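Local structure of imelysin (Bacteroides ovatus ATCC 8483, 3OYV) at residues 251-254 against 255-259; 25-28 against 29-33; 346-349 against 350-354. The protein is an outer membrane protein of the imelysin-like family implicated in bacterial iron uptake, and probably binds a metal. All blocks are in the same frame, centred on the assembly; numbering follows the deposited sequence. Where two conformers were deposited one is given.

Contact 1: residues 251-254 against 255-259; sequences ALYN and AVIVL
With CG of Tyr253 trans to its backbone N (chi1 179°), the ring is carried toward the next turn, where chi1 of -65° at Ile257 brings CG1 over it. This is an i to i+4 aromatic-aliphatic pair on the alpha-helix 223-261. The ring of Tyr253 leans along the helix, and Ile257 CG1 settles over one of its faces as a CH-pi contact, 4.0 Å from the ring centroid and 21° off the normal. The offset is toward the rim, with Ile257 CG1 3.8 Å from Tyr253 CE2. Beneath the pair, the Ile257 N-H is bonded to Tyr253 O at 3.0 Å, so backbone and side chains join the same two residues. The phenol end is fixed as well, since Tyr253 OH is hydrogen-bonded to Asp331. Arg29 of helix 21-47 touches both side chains and places the pair at a helix-helix interface. On another side of the same turn, Leu252 touches Leu347 and Ala274, from helices 343-351 and 265-283. Val256 CG2 rests 3.4 Å from Leu252 O, close to the carbonyl that receives its own N-H, and 4.3 Å from Leu252 CD1.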
loop_
_atom_site.group_PDB
_atom_site.type_symbol
_atom_site.label_atom_id
_atom_site.label_comp_id
_atom_site.label_asym_id
_atom_site.label_seq_id
_atom_site.Cartn_x
_atom_site.Cartn_y
_atom_site.Cartn_z
ATOM N N ALA A 251 -5.965 -13.336 -8.248
ATOM C CA ALA A 251 -6.758 -14.188 -7.353
ATOM C C ALA A 251 -7.988 -13.469 -6.804
ATOM O O ALA A 251 -9.078 -14.045 -6.729
ATOM C CB ALA A 251 -5.915 -14.776 -6.187
ATOM N N LEU A 252 -7.796 -12.208 -6.434
ATOM C CA LEU A 252 -8.872 -11.377 -5.954
ATOM C C LEU A 252 -9.979 -11.214 -6.999
ATOM O O LEU A 252 -11.168 -11.270 -6.695
ATOM C CB LEU A 252 -8.308 -10.032 -5.472
ATOM C CG LEU A 252 -9.293 -8.997 -4.937
ATOM C CD1 LEU A 252 -10.125 -9.497 -3.783
ATOM C CD2 LEU A 252 -8.493 -7.737 -4.561
ATOM N N TYR A 253 -9.586 -10.989 -8.246
ATOM C CA TYR A 253 -10.540 -10.869 -9.357
ATOM C C TYR A 253 -11.382 -12.167 -9.432
ATOM O O TYR A 253 -12.596 -12.103 -9.526
ATOM C CB TYR A 253 -9.819 -10.578 -10.654
ATOM C CG TYR A 253 -10.747 -10.460 -11.826
ATOM C CD1 TYR A 253 -11.551 -9.343 -12.006
ATOM C CD2 TYR A 253 -10.888 -11.512 -12.702
ATOM C CE1 TYR A 253 -12.416 -9.246 -13.106
ATOM C CE2 TYR A 253 -11.732 -11.427 -13.792
ATOM C CZ TYR A 253 -12.500 -10.286 -13.988
ATOM O OH TYR A 253 -13.349 -10.222 -15.055
ATOM N N ASN A 254 -10.741 -13.338 -9.386
ATOM C CA ASN A 254 -11.484 -14.582 -9.464
ATOM C C ASN A 254 -12.457 -14.741 -8.303
ATOM O O ASN A 254 -13.587 -15.162 -8.486
ATOM C CB ASN A 254 -10.537 -15.811 -9.507
ATOM C CG ASN A 254 -9.696 -15.871 -10.708
ATOM O OD1 ASN A 254 -8.467 -15.711 -10.626
ATOM N ND2 ASN A 254 -10.327 -16.104 -11.843
ATOM N N ALA A 255 -12.010 -14.365 -7.103
ATOM C CA ALA A 255 -12.851 -14.461 -5.936
ATOM C C ALA A 255 -14.087 -13.559 -6.058
ATOM O O ALA A 255 -15.202 -13.930 -5.617
ATOM C CB ALA A 255 -12.087 -14.158 -4.651
ATOM N N VAL A 256 -13.897 -12.363 -6.616
ATOM C CA VAL A 256 -15.003 -11.454 -6.844
ATOM C C VAL A 256 -15.976 -12.001 -7.896
ATOM O O VAL A 256 -17.172 -11.893 -7.718
ATOM C CB VAL A 256 -14.453 -10.050 -7.196
ATOM C CG1 VAL A 256 -15.550 -9.158 -7.817
ATOM C CG2 VAL A 256 -13.839 -9.373 -5.953
ATOM N N ILE A 257 -15.454 -12.595 -8.968
ATOM C CA ILE A 257 -16.333 -13.192 -10.003
ATOM C C ILE A 257 -17.179 -14.332 -9.363
ATOM O O ILE A 257 -18.387 -14.422 -9.599
ATOM C CB ILE A 257 -15.515 -13.685 -11.249
ATOM C CG1 ILE A 257 -14.844 -12.521 -12.000
ATOM C CG2 ILE A 257 -16.420 -14.510 -12.197
ATOM C CD1 ILE A 257 -15.792 -11.520 -12.583
ATOM N N VAL A 258 -16.573 -15.170 -8.520
ATOM C CA VAL A 258 -17.327 -16.281 -7.913
ATOM C C VAL A 258 -18.416 -15.743 -6.990
ATOM O O VAL A 258 -19.544 -16.246 -7.004
ATOM C CB VAL A 258 -16.404 -17.291 -7.194
ATOM C CG1 VAL A 258 -17.211 -18.375 -6.446
ATOM C CG2 VAL A 258 -15.464 -17.923 -8.211
ATOM N N LEU A 259 -18.098 -14.676 -6.241
ATOM C CA LEU A 259 -19.068 -14.022 -5.375
ATOM C C LEU A 259 -20.249 -13.491 -6.192
ATOM O O LEU A 259 -21.417 -13.663 -5.770
ATOM C CB LEU A 259 -18.383 -12.915 -4.565
ATOM C CG LEU A 259 -19.243 -11.974 -3.714
ATOM C CD1 LEU A 259 -20.093 -12.605 -2.670
ATOM C CD2 LEU A 259 -18.323 -10.951 -3.043
#

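Contact 2: residues 25-28 against 29-33; sequences HNYM and RNVAA
Tyr27 O takes the N-H of Val31 at 2.9 Å in a nearly straight bond, which ties together the two residues whose side chains also meet. The neighbouring carbonyls are engaged in the same i to i+4 pattern: Arg29 N to His25 O, Asn30 N to Asn26 O, and Ala32 N to Met28 O. With chi1 at -159°, the Tyr27 ring swings forward along the helix, while CG2 of Val31 sits anti to its own carbonyl carbon and comes over one ring face. The methyl is 3.9 Å from the ring centroid and 24° off the normal, a CH-pi contact displaced toward the CE2 rim, where Tyr27 CE2 and Val31 CG2 are 3.6 Å apart. Asn30 approaches the ring from an oblique direction, its ND2 lying 4.0 Å from Tyr27 CE1 and its amide plane turned 22° from the ring plane. The polar ends look to the segment that follows helix 319-323: Tyr27 OH bonds to Val341 O, and Asn30 OD1 to Val335 N. Trp321 meets the Tyr27 ring edge to face, while the extended Arg29 forms a cation-pi contact with Trp326. Such i to i+4 aromatic-aliphatic packing is a recurrent feature of alpha-helices, here on a largely buried turn of helix 21-47 in this mainly helical imelysin fold.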
loop_
_atom_site.group_PDB
_atom_site.type_symbol
_atom_site.label_atom_id
_atom_site.label_comp_id
_atom_site.label_asym_id
_atom_site.label_seq_id
_atom_site.Cartn_x
_atom_site.Cartn_y
_atom_site.Cartn_z
ATOM N N HIS A 25 -22.810 -6.664 -7.882
ATOM C CA HIS A 25 -21.987 -7.627 -8.635
ATOM C C HIS A 25 -21.201 -6.940 -9.728
ATOM O O HIS A 25 -19.978 -7.135 -9.873
ATOM C CB HIS A 25 -22.855 -8.721 -9.263
ATOM C CG HIS A 25 -23.600 -9.563 -8.254
ATOM N ND1 HIS A 25 -24.650 -10.395 -8.603
ATOM C CD2 HIS A 25 -23.499 -9.651 -6.905
ATOM C CE1 HIS A 25 -25.119 -10.998 -7.524
ATOM N NE2 HIS A 25 -24.429 -10.577 -6.482
ATOM N N ASN A 26 -21.913 -6.189 -10.565
ATOM C CA ASN A 26 -21.271 -5.536 -11.685
ATOM C C ASN A 26 -20.197 -4.528 -11.270
ATOM O O ASN A 26 -19.139 -4.439 -11.918
ATOM C CB ASN A 26 -22.331 -4.873 -12.556
ATOM C CG ASN A 26 -23.123 -5.898 -13.378
ATOM O OD1 ASN A 26 -22.579 -6.928 -13.766
ATOM N ND2 ASN A 26 -24.398 -5.593 -13.670
ATOM N N TYR A 27 -20.482 -3.749 -10.234
ATOM C CA TYR A 27 -19.514 -2.727 -9.827
ATOM C C TYR A 27 -18.307 -3.353 -9.131
ATOM O O TYR A 27 -17.179 -2.928 -9.350
ATOM C CB TYR A 27 -20.129 -1.599 -9.010
ATOM C CG TYR A 27 -19.241 -0.384 -9.064
ATOM C CD1 TYR A 27 -18.958 0.236 -10.283
ATOM C CD2 TYR A 27 -18.665 0.122 -7.914
ATOM C CE1 TYR A 27 -18.149 1.329 -10.349
ATOM C CE2 TYR A 27 -17.844 1.240 -7.972
ATOM C CZ TYR A 27 -17.593 1.845 -9.200
ATOM O OH TYR A 27 -16.789 2.970 -9.293
HETATM N N MSE A 28 -18.539 -4.372 -8.301
HETATM C CA MSE A 28 -17.414 -5.126 -7.704
HETATM C C MSE A 28 -16.516 -5.655 -8.805
HETATM O O MSE A 28 -15.295 -5.547 -8.711
HETATM C CB MSE A 28 -17.864 -6.298 -6.842
HETATM C CG MSE A 28 -18.251 -5.967 -5.447
HETATM SE SE MSE A 28 -18.355 -7.541 -4.366
HETATM C CE MSE A 28 -19.684 -8.492 -5.393
ATOM N N ARG A 29 -17.133 -6.280 -9.812
ATOM C CA ARG A 29 -16.358 -6.787 -10.937
ATOM C C ARG A 29 -15.551 -5.674 -11.606
ATOM O O ARG A 29 -14.384 -5.852 -11.938
ATOM C CB ARG A 29 -17.235 -7.502 -11.988
ATOM C CG ARG A 29 -16.513 -7.958 -13.192
ATOM C CD ARG A 29 -17.404 -8.799 -14.047
ATOM N NE ARG A 29 -16.733 -9.011 -15.328
ATOM C CZ ARG A 29 -17.183 -9.775 -16.318
ATOM N NH1 ARG A 29 -18.343 -10.362 -16.218
ATOM N NH2 ARG A 29 -16.475 -9.905 -17.439
ATOM N N ASN A 30 -16.197 -4.534 -11.833
ATOM C CA ASN A 30 -15.525 -3.422 -12.469
ATOM C C ASN A 30 -14.290 -2.980 -11.673
ATOM O O ASN A 30 -13.207 -2.798 -12.223
ATOM C CB ASN A 30 -16.478 -2.239 -12.638
ATOM C CG ASN A 30 -15.926 -1.206 -13.617
ATOM O OD1 ASN A 30 -15.818 -1.475 -14.810
ATOM N ND2 ASN A 30 -15.516 -0.033 -13.104
ATOM N N VAL A 31 -14.473 -2.810 -10.365
ATOM C CA VAL A 31 -13.374 -2.328 -9.527
ATOM C C VAL A 31 -12.243 -3.367 -9.442
ATOM O O VAL A 31 -11.058 -3.015 -9.522
ATOM C CB VAL A 31 -13.905 -1.924 -8.154
ATOM C CG1 VAL A 31 -12.764 -1.568 -7.186
ATOM C CG2 VAL A 31 -14.895 -0.745 -8.266
ATOM N N ALA A 32 -12.600 -4.648 -9.360
ATOM C CA ALA A 32 -11.598 -5.717 -9.298
ATOM C C ALA A 32 -10.864 -5.834 -10.633
ATOM O O ALA A 32 -9.663 -6.112 -10.657
ATOM C CB ALA A 32 -12.234 -7.052 -8.939
ATOM N N ALA A 33 -11.574 -5.629 -11.772
ATOM C CA ALA A 33 -10.959 -5.656 -13.100
ATOM C C ALA A 33 -9.926 -4.550 -13.227
ATOM O O ALA A 33 -8.838 -4.750 -13.758
ATOM C CB ALA A 33 -12.035 -5.542 -14.165
#

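Contact 3: residues 346-349 against 350-354; sequences TLEF and LLYKN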
loop_
_atom_site.group_PDB
_atom_site.type_symbol
_atom_site.label_atom_id
_atom_site.label_comp_id
_atom_site.label_asym_id
_atom_site.label_seq_id
_atom_site.Cartn_x
_atom_site.Cartn_y
_atom_site.Cartn_z
ATOM N N THR A 346 -12.352 0.951 -2.350
ATOM C CA THR A 346 -13.706 0.785 -2.896
ATOM C C THR A 346 -14.116 -0.675 -2.839
ATOM O O THR A 346 -15.220 -0.989 -2.425
ATOM C CB THR A 346 -13.841 1.366 -4.323
ATOM O OG1 THR A 346 -13.642 2.774 -4.252
ATOM C CG2 THR A 346 -15.245 1.097 -4.844
ATOM N N LEU A 347 -13.217 -1.580 -3.228
ATOM C CA LEU A 347 -13.542 -2.995 -3.060
ATOM C C LEU A 347 -13.739 -3.349 -1.608
ATOM O O LEU A 347 -14.627 -4.112 -1.284
ATOM C CB LEU A 347 -12.474 -3.834 -3.704
ATOM C CG LEU A 347 -12.823 -5.271 -3.986
ATOM C CD1 LEU A 347 -14.193 -5.450 -4.645
ATOM C CD2 LEU A 347 -11.674 -5.857 -4.881
ATOM N N GLU A 348 -12.902 -2.773 -0.750
ATOM C CA GLU A 348 -13.070 -2.981 0.684
ATOM C C GLU A 348 -14.484 -2.589 1.161
ATOM O O GLU A 348 -15.138 -3.324 1.914
ATOM C CB GLU A 348 -11.993 -2.172 1.447
ATOM C CG GLU A 348 -11.858 -2.491 2.929
ATOM C CD GLU A 348 -11.061 -1.418 3.674
ATOM O OE1 GLU A 348 -10.730 -0.385 3.073
ATOM O OE2 GLU A 348 -10.836 -1.618 4.882
ATOM N N PHE A 349 -14.931 -1.412 0.716
ATOM C CA PHE A 349 -16.289 -0.921 1.059
ATOM C C PHE A 349 -17.369 -1.920 0.639
ATOM O O PHE A 349 -18.346 -2.129 1.345
ATOM C CB PHE A 349 -16.487 0.413 0.336
ATOM C CG PHE A 349 -17.840 1.063 0.529
ATOM C CD1 PHE A 349 -18.930 0.686 -0.220
ATOM C CD2 PHE A 349 -17.979 2.153 1.358
ATOM C CE1 PHE A 349 -20.146 1.313 -0.039
ATOM C CE2 PHE A 349 -19.198 2.794 1.506
ATOM C CZ PHE A 349 -20.271 2.355 0.825
ATOM N N LEU A 350 -17.169 -2.505 -0.531
ATOM C CA LEU A 350 -18.111 -3.448 -1.144
ATOM C C LEU A 350 -18.103 -4.826 -0.510
ATOM O O LEU A 350 -19.071 -5.575 -0.664
ATOM C CB LEU A 350 -17.844 -3.520 -2.658
ATOM C CG LEU A 350 -18.114 -2.238 -3.479
ATOM C CD1 LEU A 350 -17.538 -2.370 -4.910
ATOM C CD2 LEU A 350 -19.616 -1.853 -3.474
ATOM N N LEU A 351 -17.029 -5.149 0.228
ATOM C CA LEU A 351 -16.847 -6.459 0.822
ATOM C C LEU A 351 -17.064 -6.526 2.336
ATOM O O LEU A 351 -17.363 -7.596 2.860
ATOM C CB LEU A 351 -15.452 -7.016 0.496
ATOM C CG LEU A 351 -15.201 -7.380 -0.955
ATOM C CD1 LEU A 351 -13.735 -7.798 -1.132
ATOM C CD2 LEU A 351 -16.169 -8.497 -1.412
ATOM N N TYR A 352 -16.836 -5.406 3.026
ATOM C CA TYR A 352 -16.827 -5.342 4.472
ATOM C C TYR A 352 -17.796 -4.309 5.024
ATOM O O TYR A 352 -18.062 -3.291 4.367
ATOM C CB TYR A 352 -15.452 -4.924 4.953
ATOM C CG TYR A 352 -14.338 -5.922 4.805
ATOM C CD1 TYR A 352 -14.053 -6.824 5.806
ATOM C CD2 TYR A 352 -13.504 -5.894 3.681
ATOM C CE1 TYR A 352 -12.965 -7.686 5.693
ATOM C CE2 TYR A 352 -12.449 -6.767 3.551
ATOM C CZ TYR A 352 -12.166 -7.643 4.570
ATOM O OH TYR A 352 -11.076 -8.465 4.422
ATOM N N LYS A 353 -18.254 -4.565 6.242
ATOM C CA LYS A 353 -18.934 -3.540 6.989
ATOM C C LYS A 353 -18.562 -3.673 8.458
ATOM O O LYS A 353 -18.717 -4.740 9.056
ATOM C CB LYS A 353 -20.427 -3.670 6.758
ATOM C CG LYS A 353 -21.207 -2.552 7.454
ATOM C CD LYS A 353 -22.665 -2.596 7.154
ATOM C CE LYS A 353 -23.368 -1.369 7.681
ATOM N NZ LYS A 353 -24.847 -1.514 7.549
ATOM N N ASN A 354 -18.061 -2.585 9.039
ATOM C CA ASN A 354 -17.826 -2.520 10.506
ATOM C C ASN A 354 -16.920 -3.652 11.012
ATOM O O ASN A 354 -17.142 -4.275 12.063
ATOM C CB ASN A 354 -19.164 -2.490 11.303
ATOM C CG ASN A 354 -20.052 -1.288 10.954
ATOM O OD1 ASN A 354 -19.578 -0.224 10.517
ATOM N ND2 ASN A 354 -21.369 -1.468 11.127
#
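The Tyr352 ring receives Glu348 O at its edge and in its plane, with Tyr352 CD2 3.5 Å from that oxygen. The carboxylate of Glu348 stands almost perpendicular to the ring, their planes 85° apart, and Glu348 CG approaches Tyr352 CD2 to 3.9 Å. The Phe349 ring has Leu350 N at its edge, near its plane, and meets Tyr117 edge to face. Its side chain also lies about 3 Å from a bound glycerol, probably taken from the crystallisation liquor. Helix 343-351 ends here, Tyr352 being the first residue to leave helical angles. Glu348 O accepts two backbone donors at this end: Tyr352 N at 2.9 Å, nearly along the C=O axis, and Leu351 N at 3.1 Å, from well above the carbonyl plane. Upstream, Leu350 N bonds to Thr346 O. The side chains of Thr346 and Leu350 run side by side in the same direction, Thr346 CG2 lying 4.2 Å from Leu350 CD1. That placement follows from chi1 of -66° at Leu350, which sets CG beside its own N and 3.3 Å from Thr346 O. Shortening Leu350 to an alanine takes away CG and both methyls, which would probably open a gap between Thr346 CG2 and Met28 CG and cost Met28 one apolar neighbour. Leu347 CG and Leu351 CD1 meet at 3.9 Å on a further apolar side. Hydrogen bonds to Ser118 OG and His345 ND1 hold the buried Glu348 carboxylate in position and fix its rotation. His345 and Glu348 form the HxxE motif of imelysin-like proteins, consistent with a metal or active site here.

In the fold
From the N terminus, contact 2 comes first on helix 21-47, contact 1 follows on helix 223-261, and contact 3 lies at the end of helix 343-351. Each joins adjoining residues, so none closes a long loop; the three stand in series, neither nested nor crossed. In space they converge: the centres of contacts 1 and 2 lie about 9 Å apart. Between the centres of contacts 2 and 3 the distance is about 12 Å, and between those of contacts 1 and 3 it is about 14 Å. Met28 packs against Leu259, Leu350 and Leu351, while Leu252 meets Leu347 and Val31 meets Thr346. Apolar side chains thus tie the N-terminal helix to two helices from the later part of the chain.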